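Aminoglycoside N(3)-acetyltransferase (Streptomyces griseus, PDB 7LAP) probably transfers an acetyl group to the 3-amino group of aminoglycoside antibiotics, a modification that gives resistance to these drugs. Local coordinates at residues Leu14-Ser18 against Ser49-Tyr53; Val100-Ala106 against Glu216-Arg220; Glu194-Pro200 against Ile284-Asn289. One frame throughout, in Å; residues are numbered along the deposited sequence.

Interaction 1. Residues Leu14-Ser18 against Ser49-Tyr53; sequences LLRRS and SAIGY
The last turn of the N-terminal helix 7-18 packs on the short helix 48-51 and the turn that follows it. Leu14, Leu15, Arg17 and Ser18 meet Ser49, Ala50, Gly52 and Tyr53. The backbones come closest at Leu14 and Gly52, with CA atoms 4.7 Å apart. Gly52 leaves the helix with positive phi, and its CA lies 3.6 Å from Ser18 OG. Arg17 is extended from CG to NE, with CG anti to the backbone N (chi1 172°). This carries Arg17 NE to Ala50 O at 2.7 Å, in a nearly straight bond (167°). The carbonyl oxygen lies at the guanidinium edge, in its plane, while NE stands above the carbonyl plane. NH2 adds a weak second bond to the same oxygen. Ser18 OG accepts from Tyr53 N at 3.2 Å and is also hydrogen-bonded to Gly20 O. Leu14 CD2 touches Ser49 CB at 3.7 Å, and Leu15 CD2 lies beside Tyr53 CB at 3.6 Å. Trp92 and Pro86 of the second subunit pack on Leu15 and Tyr53. Side-chain polar groups of one helix end thus bind backbone groups of the other segment, and the buried leucine-tyrosine pair lies against the dimer partner.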
loop_
_atom_site.group_PDB
_atom_site.type_symbol
_atom_site.label_atom_id
_atom_site.label_comp_id
_atom_site.label_asym_id
_atom_site.label_seq_id
_atom_site.Cartn_x
_atom_site.Cartn_y
_atom_site.Cartn_z
ATOM N N LEU B 14 5.003 19.581 2.237
ATOM C CA LEU B 14 6.197 18.864 1.818
ATOM C C LEU B 14 7.062 19.722 0.891
ATOM O O LEU B 14 8.294 19.698 0.997
ATOM C CB LEU B 14 5.818 17.540 1.154
ATOM C CG LEU B 14 5.168 16.501 2.086
ATOM C CD1 LEU B 14 4.731 15.255 1.330
ATOM C CD2 LEU B 14 6.100 16.143 3.208
ATOM N N LEU B 15 6.437 20.453 -0.036
ATOM C CA LEU B 15 7.200 21.362 -0.895
ATOM C C LEU B 15 7.958 22.393 -0.059
ATOM O O LEU B 15 9.148 22.627 -0.276
ATOM C CB LEU B 15 6.262 22.055 -1.878
ATOM C CG LEU B 15 5.747 21.180 -3.037
ATOM C CD1 LEU B 15 4.574 21.880 -3.724
ATOM C CD2 LEU B 15 6.873 20.856 -4.012
ATOM N N ARG B 16 7.291 22.961 0.943
ATOM C CA ARG B 16 7.946 23.929 1.815
ATOM C C ARG B 16 9.129 23.293 2.520
ATOM O O ARG B 16 10.216 23.874 2.556
ATOM C CB ARG B 16 6.943 24.495 2.826
ATOM C CG ARG B 16 7.518 25.576 3.721
ATOM C CD ARG B 16 6.518 25.993 4.811
ATOM N NE ARG B 16 5.274 26.526 4.247
ATOM C CZ ARG B 16 4.058 26.028 4.488
ATOM N NH1 ARG B 16 3.905 24.960 5.276
ATOM N NH2 ARG B 16 2.990 26.596 3.931
ATOM N N ARG B 17 8.950 22.058 3.009
ATOM C CA ARG B 17 9.972 21.394 3.806
ATOM C C ARG B 17 11.269 21.208 3.023
ATOM O O ARG B 17 12.362 21.390 3.569
ATOM C CB ARG B 17 9.451 20.033 4.275
ATOM C CG ARG B 17 10.490 19.201 4.943
ATOM C CD ARG B 17 9.931 17.907 5.561
ATOM N NE ARG B 17 11.009 17.158 6.215
ATOM C CZ ARG B 17 11.367 17.324 7.498
ATOM N NH1 ARG B 17 10.729 18.191 8.275
ATOM N NH2 ARG B 17 12.361 16.613 8.014
ATOM N N SER B 18 11.179 20.791 1.764
ATOM C CA SER B 18 12.379 20.588 0.956
ATOM C C SER B 18 12.704 21.770 0.044
ATOM O O SER B 18 13.611 21.658 -0.789
ATOM C CB SER B 18 12.247 19.311 0.123
ATOM O OG SER B 18 11.014 19.239 -0.546
ATOM N N SER B 49 8.067 11.228 3.990
ATOM C CA SER B 49 7.747 12.654 4.075
ATOM C C SER B 49 8.886 13.479 4.668
ATOM O O SER B 49 8.939 14.693 4.452
ATOM C CB SER B 49 6.483 12.861 4.916
ATOM O OG SER B 49 5.401 12.221 4.279
ATOM N N ALA B 50 9.769 12.860 5.456
ATOM C CA ALA B 50 10.907 13.591 6.016
ATOM C C ALA B 50 11.821 14.104 4.913
ATOM O O ALA B 50 12.473 15.137 5.080
ATOM C CB ALA B 50 11.713 12.686 6.963
ATOM N N ILE B 51 11.893 13.387 3.788
ATOM C CA ILE B 51 12.704 13.842 2.659
ATOM C C ILE B 51 12.152 15.145 2.090
ATOM O O ILE B 51 12.911 16.020 1.664
ATOM C CB ILE B 51 12.778 12.743 1.579
ATOM C CG1 ILE B 51 13.375 11.466 2.163
ATOM C CG2 ILE B 51 13.606 13.195 0.366
ATOM C CD1 ILE B 51 13.347 10.214 1.177
ATOM N N GLY B 52 10.828 15.298 2.086
ATOM C CA GLY B 52 10.173 16.429 1.464
ATOM C C GLY B 52 9.223 15.949 0.384
ATOM O O GLY B 52 8.775 14.793 0.405
ATOM N N TYR B 53 8.986 16.820 -0.597
ATOM C CA TYR B 53 8.101 16.448 -1.710
ATOM C C TYR B 53 8.936 15.689 -2.732
ATOM O O TYR B 53 9.749 16.280 -3.452
ATOM C CB TYR B 53 7.427 17.682 -2.330
ATOM C CG TYR B 53 6.574 17.231 -3.499
ATOM C CD1 TYR B 53 5.303 16.698 -3.306
ATOM C CD2 TYR B 53 7.079 17.263 -4.797
ATOM C CE1 TYR B 53 4.537 16.225 -4.407
ATOM C CE2 TYR B 53 6.339 16.789 -5.877
ATOM C CZ TYR B 53 5.075 16.273 -5.692
ATOM O OH TYR B 53 4.385 15.795 -6.822
#

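Interaction 2. Residues Val100-Ala106 against Glu216-Arg220; sequences VRAHHPA and ERVWR
Arg217 and Trp219 reach from strand 216-225 to the C-terminal end of helix 94-103. The tight part is polar. Arg217 is extended from CG to NE and grips His104 O side-on, with NH2 at 2.7 Å and NE at 2.8 Å from that oxygen. Both nitrogens approach from the same face of the carbonyl plane, and the oxygen lies in the guanidinium plane. Arg217 NH2 also gives a nearly straight bond to Arg101 O (3.0 Å, 165°), from above that carbonyl. Trp219 NE1 reaches the same Arg101 O at 3.1 Å, on an in-plane lone pair, in a more bent bond (136°). Two side chains share one acceptor, and bonds to two carbonyls fix the orientation of the guanidinium. The looser part is mostly apolar. Val100 CG1 is 4.1 Å from Trp219 CH2. The Arg101 guanidinium sits over the six-membered ring of Trp219, at most a weak cation-pi attraction, and forms a salt bridge with Glu208. Ala102 and His103 are exposed and direct CB away from the strand; His103 also touches Thr23 of the second subunit. This is C-terminal helix capping by an arginine, which joins the helix to the two-stranded antiparallel hairpin 204-225.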
loop_
_atom_site.group_PDB
_atom_site.type_symbol
_atom_site.label_atom_id
_atom_site.label_comp_id
_atom_site.label_asym_id
_atom_site.label_seq_id
_atom_site.Cartn_x
_atom_site.Cartn_y
_atom_site.Cartn_z
ATOM N N VAL B 100 -10.366 -18.440 12.881
ATOM C CA VAL B 100 -9.020 -18.076 12.440
ATOM C C VAL B 100 -8.264 -19.307 11.955
ATOM O O VAL B 100 -7.682 -19.306 10.867
ATOM C CB VAL B 100 -8.265 -17.357 13.574
ATOM C CG1 VAL B 100 -6.802 -17.145 13.218
ATOM C CG2 VAL B 100 -8.939 -16.053 13.889
ATOM N N ARG B 101 -8.271 -20.384 12.751
ATOM C CA ARG B 101 -7.520 -21.583 12.393
ATOM C C ARG B 101 -8.060 -22.235 11.128
ATOM O O ARG B 101 -7.299 -22.821 10.352
ATOM C CB ARG B 101 -7.559 -22.595 13.533
ATOM C CG ARG B 101 -6.568 -22.319 14.618
ATOM C CD ARG B 101 -5.900 -23.598 15.101
ATOM N NE ARG B 101 -4.625 -23.299 15.753
ATOM C CZ ARG B 101 -4.517 -22.659 16.919
ATOM N NH1 ARG B 101 -5.608 -22.252 17.572
ATOM N NH2 ARG B 101 -3.319 -22.420 17.434
ATOM N N ALA B 102 -9.374 -22.193 10.931
ATOM C CA ALA B 102 -9.963 -22.802 9.746
ATOM C C ALA B 102 -9.861 -21.907 8.513
ATOM O O ALA B 102 -9.777 -22.420 7.397
ATOM C CB ALA B 102 -11.429 -23.145 10.016
ATOM N N HIS B 103 -9.856 -20.581 8.665
ATOM C CA HIS B 103 -10.065 -19.715 7.501
ATOM C C HIS B 103 -9.011 -18.641 7.258
ATOM O O HIS B 103 -9.054 -18.006 6.194
ATOM C CB HIS B 103 -11.439 -19.026 7.591
ATOM C CG HIS B 103 -12.574 -19.993 7.703
ATOM N ND1 HIS B 103 -12.872 -20.900 6.710
ATOM C CD2 HIS B 103 -13.440 -20.240 8.711
ATOM C CE1 HIS B 103 -13.886 -21.653 7.094
ATOM N NE2 HIS B 103 -14.253 -21.269 8.303
ATOM N N HIS B 104 -8.104 -18.388 8.189
ATOM C CA HIS B 104 -7.081 -17.380 7.931
ATOM C C HIS B 104 -6.157 -17.829 6.800
ATOM O O HIS B 104 -5.536 -18.890 6.902
ATOM C CB HIS B 104 -6.268 -17.075 9.178
ATOM C CG HIS B 104 -5.509 -15.787 9.085
ATOM N ND1 HIS B 104 -5.904 -14.646 9.737
ATOM C CD2 HIS B 104 -4.396 -15.456 8.385
ATOM C CE1 HIS B 104 -5.048 -13.671 9.477
ATOM N NE2 HIS B 104 -4.129 -14.137 8.651
ATOM N N PRO B 105 -6.032 -17.061 5.723
ATOM C CA PRO B 105 -5.213 -17.514 4.598
ATOM C C PRO B 105 -3.731 -17.596 4.953
ATOM O O PRO B 105 -3.241 -16.932 5.870
ATOM C CB PRO B 105 -5.466 -16.450 3.524
ATOM C CG PRO B 105 -5.828 -15.191 4.332
ATOM C CD PRO B 105 -6.564 -15.698 5.537
ATOM N N ALA B 106 -3.024 -18.446 4.214
ATOM C CA ALA B 106 -1.585 -18.589 4.375
ATOM C C ALA B 106 -0.855 -17.327 3.935
ATOM O O ALA B 106 -1.254 -16.657 2.974
ATOM C CB ALA B 106 -1.067 -19.750 3.526
ATOM N N GLU B 216 0.010 -26.487 -0.340
ATOM C CA GLU B 216 -1.106 -26.619 0.581
ATOM C C GLU B 216 -0.864 -25.756 1.812
ATOM O O GLU B 216 0.278 -25.521 2.209
ATOM C CB GLU B 216 -1.329 -28.077 0.984
ATOM C CG GLU B 216 -2.266 -28.892 0.048
ATOM C CD GLU B 216 -3.416 -28.076 -0.574
ATOM O OE1 GLU B 216 -4.004 -27.193 0.112
ATOM O OE2 GLU B 216 -3.753 -28.361 -1.755
ATOM N N ARG B 217 -1.949 -25.260 2.396
ATOM C CA ARG B 217 -1.851 -24.401 3.566
ATOM C C ARG B 217 -1.736 -25.257 4.816
ATOM O O ARG B 217 -2.556 -26.141 5.050
ATOM C CB ARG B 217 -3.064 -23.473 3.650
ATOM C CG ARG B 217 -3.468 -22.975 5.026
ATOM C CD ARG B 217 -4.876 -22.399 4.874
ATOM N NE ARG B 217 -5.329 -21.575 5.992
ATOM C CZ ARG B 217 -5.844 -22.064 7.113
ATOM N NH1 ARG B 217 -5.945 -23.380 7.271
ATOM N NH2 ARG B 217 -6.242 -21.245 8.084
ATOM N N VAL B 218 -0.717 -24.985 5.617
ATOM C CA VAL B 218 -0.500 -25.676 6.874
ATOM C C VAL B 218 -0.114 -24.639 7.910
ATOM O O VAL B 218 0.543 -23.638 7.600
ATOM C CB VAL B 218 0.602 -26.760 6.760
ATOM C CG1 VAL B 218 0.281 -27.757 5.656
ATOM C CG2 VAL B 218 1.927 -26.103 6.501
ATOM N N TRP B 219 -0.536 -24.879 9.147
ATOM C CA TRP B 219 -0.065 -24.082 10.269
ATOM C C TRP B 219 1.313 -24.570 10.694
ATOM O O TRP B 219 1.665 -25.739 10.504
ATOM C CB TRP B 219 -1.051 -24.163 11.439
ATOM C CG TRP B 219 -2.273 -23.355 11.167
ATOM C CD1 TRP B 219 -3.333 -23.721 10.392
ATOM C CD2 TRP B 219 -2.525 -21.999 11.580
ATOM N NE1 TRP B 219 -4.238 -22.693 10.321
ATOM C CE2 TRP B 219 -3.769 -21.626 11.043
ATOM C CE3 TRP B 219 -1.830 -21.080 12.368
ATOM C CZ2 TRP B 219 -4.341 -20.360 11.272
ATOM C CZ3 TRP B 219 -2.387 -19.826 12.589
ATOM C CH2 TRP B 219 -3.633 -19.477 12.043
ATOM N N ARG B 220 2.113 -23.650 11.232
ATOM C CA ARG B 220 3.430 -23.976 11.754
ATOM C C ARG B 220 3.644 -23.187 13.035
ATOM O O ARG B 220 3.176 -22.054 13.157
ATOM C CB ARG B 220 4.555 -23.657 10.741
ATOM C CG ARG B 220 5.885 -24.276 11.108
ATOM C CD ARG B 220 6.963 -24.136 10.041
ATOM N NE ARG B 220 8.195 -24.828 10.443
ATOM C CZ ARG B 220 8.961 -24.510 11.495
ATOM N NH1 ARG B 220 8.681 -23.457 12.270
ATOM N NH2 ARG B 220 10.048 -25.237 11.761
#

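Interaction 3. Residues Glu194-Pro200 against Ile284-Asn289; sequences EALAQAP and IEEHLN
The chain leaves helix 189-196 at Ala197 and runs in extended form past the last turns of helix 273-289, coming nearest at Ala199 and Asn289 (CA atoms 5.2 Å apart). Ile284, Glu285, Leu288 and Asn289 face it. Glu285 puts CG anti to its carbonyl carbon (chi1 -69°) and stays extended, which brings the carboxylate alongside Gln198. Glu285 OE2 accepts from Gln198 N at 2.8 Å, on the lone pair turned from the other oxygen. Asn289 ND2 gives a hydrogen to Gln198 O at 2.6 Å, nearly straight (166°) and on a lone pair of that carbonyl. Asn289 ND2 also bonds Glu285 O within the helix at 3.1 Å, and both acceptors lie in the amide plane. This fixes the rotation of the amide. Beside these bonds, Ile284 CG2 meets Ala197 CB at 3.7 Å, and Leu288 CB meets Ala199 CB at 3.8 Å. Phe232 also packs on Ile284, Leu288 and Ala199. Pro200 CD rests on Asn289 OD1 at 3.4 Å. The backbone N-H and C=O of Gln198 are thus both satisfied by helix side chains. Two hydrogen bonds and apolar packing together join the exit segment to the C-terminal helix.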
loop_
_atom_site.group_PDB
_atom_site.type_symbol
_atom_site.label_atom_id
_atom_site.label_comp_id
_atom_site.label_asym_id
_atom_site.label_seq_id
_atom_site.Cartn_x
_atom_site.Cartn_y
_atom_site.Cartn_z
ATOM N N GLU B 194 20.352 -8.891 19.123
ATOM C CA GLU B 194 19.650 -9.555 20.224
ATOM C C GLU B 194 19.725 -11.073 20.092
ATOM O O GLU B 194 19.916 -11.784 21.086
ATOM C CB GLU B 194 18.192 -9.103 20.271
ATOM C CG GLU B 194 18.001 -7.685 20.766
ATOM C CD GLU B 194 16.535 -7.257 20.773
ATOM O OE1 GLU B 194 15.815 -7.490 19.764
ATOM O OE2 GLU B 194 16.102 -6.689 21.802
ATOM N N ALA B 195 19.596 -11.588 18.867
ATOM C CA ALA B 195 19.631 -13.036 18.679
ATOM C C ALA B 195 20.995 -13.624 19.032
ATOM O O ALA B 195 21.064 -14.743 19.549
ATOM C CB ALA B 195 19.247 -13.387 17.245
ATOM N N LEU B 196 22.081 -12.889 18.780
ATOM C CA LEU B 196 23.430 -13.358 19.098
ATOM C C LEU B 196 23.842 -13.098 20.544
ATOM O O LEU B 196 24.726 -13.799 21.061
ATOM C CB LEU B 196 24.469 -12.678 18.194
ATOM C CG LEU B 196 24.347 -12.825 16.684
ATOM C CD1 LEU B 196 25.416 -11.983 15.981
ATOM C CD2 LEU B 196 24.445 -14.295 16.278
ATOM N N ALA B 197 23.248 -12.101 21.198
ATOM C CA ALA B 197 23.762 -11.645 22.482
ATOM C C ALA B 197 23.476 -12.656 23.579
ATOM O O ALA B 197 22.384 -13.232 23.649
ATOM C CB ALA B 197 23.162 -10.290 22.855
ATOM N N GLN B 198 24.470 -12.861 24.446
ATOM C CA GLN B 198 24.365 -13.789 25.563
ATOM C C GLN B 198 24.312 -13.007 26.867
ATOM O O GLN B 198 25.284 -12.345 27.242
ATOM C CB GLN B 198 25.528 -14.786 25.570
ATOM C CG GLN B 198 25.431 -15.849 24.471
ATOM C CD GLN B 198 24.005 -16.382 24.294
ATOM O OE1 GLN B 198 23.465 -16.397 23.177
ATOM N NE2 GLN B 198 23.387 -16.805 25.397
ATOM N N ALA B 199 23.181 -13.098 27.559
ATOM C CA ALA B 199 22.970 -12.392 28.813
ATOM C C ALA B 199 21.748 -12.994 29.479
ATOM O O ALA B 199 20.862 -13.505 28.783
ATOM C CB ALA B 199 22.776 -10.885 28.578
ATOM N N PRO B 200 21.663 -12.958 30.806
ATOM C CA PRO B 200 20.518 -13.576 31.483
ATOM C C PRO B 200 19.230 -12.813 31.212
ATOM O O PRO B 200 19.233 -11.602 30.974
ATOM C CB PRO B 200 20.905 -13.502 32.964
ATOM C CG PRO B 200 21.780 -12.294 33.048
ATOM C CD PRO B 200 22.566 -12.281 31.760
ATOM N N ILE B 284 24.823 -4.986 24.560
ATOM C CA ILE B 284 23.841 -5.756 25.311
ATOM C C ILE B 284 24.521 -6.624 26.354
ATOM O O ILE B 284 24.047 -6.742 27.490
ATOM C CB ILE B 284 22.985 -6.599 24.349
ATOM C CG1 ILE B 284 22.137 -5.683 23.467
ATOM C CG2 ILE B 284 22.136 -7.587 25.134
ATOM C CD1 ILE B 284 21.391 -6.428 22.376
ATOM N N GLU B 285 25.644 -7.241 25.992
ATOM C CA GLU B 285 26.303 -8.143 26.924
ATOM C C GLU B 285 26.966 -7.383 28.061
ATOM O O GLU B 285 26.995 -7.867 29.202
ATOM C CB GLU B 285 27.307 -9.004 26.171
ATOM C CG GLU B 285 26.594 -9.993 25.256
ATOM C CD GLU B 285 27.540 -10.863 24.466
ATOM O OE1 GLU B 285 28.729 -10.490 24.363
ATOM O OE2 GLU B 285 27.097 -11.922 23.951
ATOM N N GLU B 286 27.482 -6.186 27.787
ATOM C CA GLU B 286 28.123 -5.447 28.868
ATOM C C GLU B 286 27.095 -4.822 29.799
ATOM O O GLU B 286 27.250 -4.887 31.020
ATOM C CB GLU B 286 29.076 -4.396 28.302
ATOM C CG GLU B 286 30.284 -5.042 27.643
ATOM C CD GLU B 286 31.232 -4.050 26.994
ATOM O OE1 GLU B 286 30.824 -2.894 26.732
ATOM O OE2 GLU B 286 32.393 -4.441 26.734
ATOM N N HIS B 287 26.018 -4.256 29.257
ATOM C CA HIS B 287 25.022 -3.661 30.139
ATOM C C HIS B 287 24.219 -4.715 30.901
ATOM O O HIS B 287 23.800 -4.464 32.037
ATOM C CB HIS B 287 24.099 -2.744 29.340
ATOM C CG HIS B 287 24.721 -1.425 28.998
ATOM N ND1 HIS B 287 25.708 -1.291 28.044
ATOM C CD2 HIS B 287 24.515 -0.183 29.502
ATOM C CE1 HIS B 287 26.076 -0.021 27.968
ATOM N NE2 HIS B 287 25.364 0.671 28.838
ATOM N N LEU B 288 24.019 -5.900 30.327
ATOM C CA LEU B 288 23.077 -6.847 30.903
ATOM C C LEU B 288 23.708 -8.042 31.599
ATOM O O LEU B 288 22.974 -8.820 32.221
ATOM C CB LEU B 288 22.114 -7.352 29.827
ATOM C CG LEU B 288 21.239 -6.219 29.312
ATOM C CD1 LEU B 288 20.206 -6.757 28.361
ATOM C CD2 LEU B 288 20.593 -5.483 30.467
ATOM N N ASN B 289 25.027 -8.214 31.537
ATOM C CA ASN B 289 25.594 -9.376 32.215
ATOM C C ASN B 289 26.094 -9.054 33.612
ATOM O O ASN B 289 25.964 -9.892 34.517
ATOM C CB ASN B 289 26.719 -9.991 31.389
ATOM C CG ASN B 289 26.219 -11.100 30.492
ATOM O OD1 ASN B 289 25.895 -12.190 30.966
ATOM N ND2 ASN B 289 26.124 -10.821 29.188
#

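The three interactions are separate sites at the periphery of the chain. Their centres lie about 42 Å (1 and 2), about 39 Å (1 and 3) and about 35 Å (2 and 3) apart, and none touches another. Interactions 1 and 3 sit on opposite sides of the chain's centre. Interaction 1 closes before the other two open, whose segments alternate along the chain. Interaction 1 ties the N-terminal helix to helix 48-51, which follows strand 41-46 of the seven-stranded sheet. Interaction 2 joins helix 94-103 to the two-stranded hairpin. Interaction 3 joins the exit of helix 189-196 to helix 273-289, and no other chain of the assembly touches it. Interactions 1 and 2 border the dimer interface.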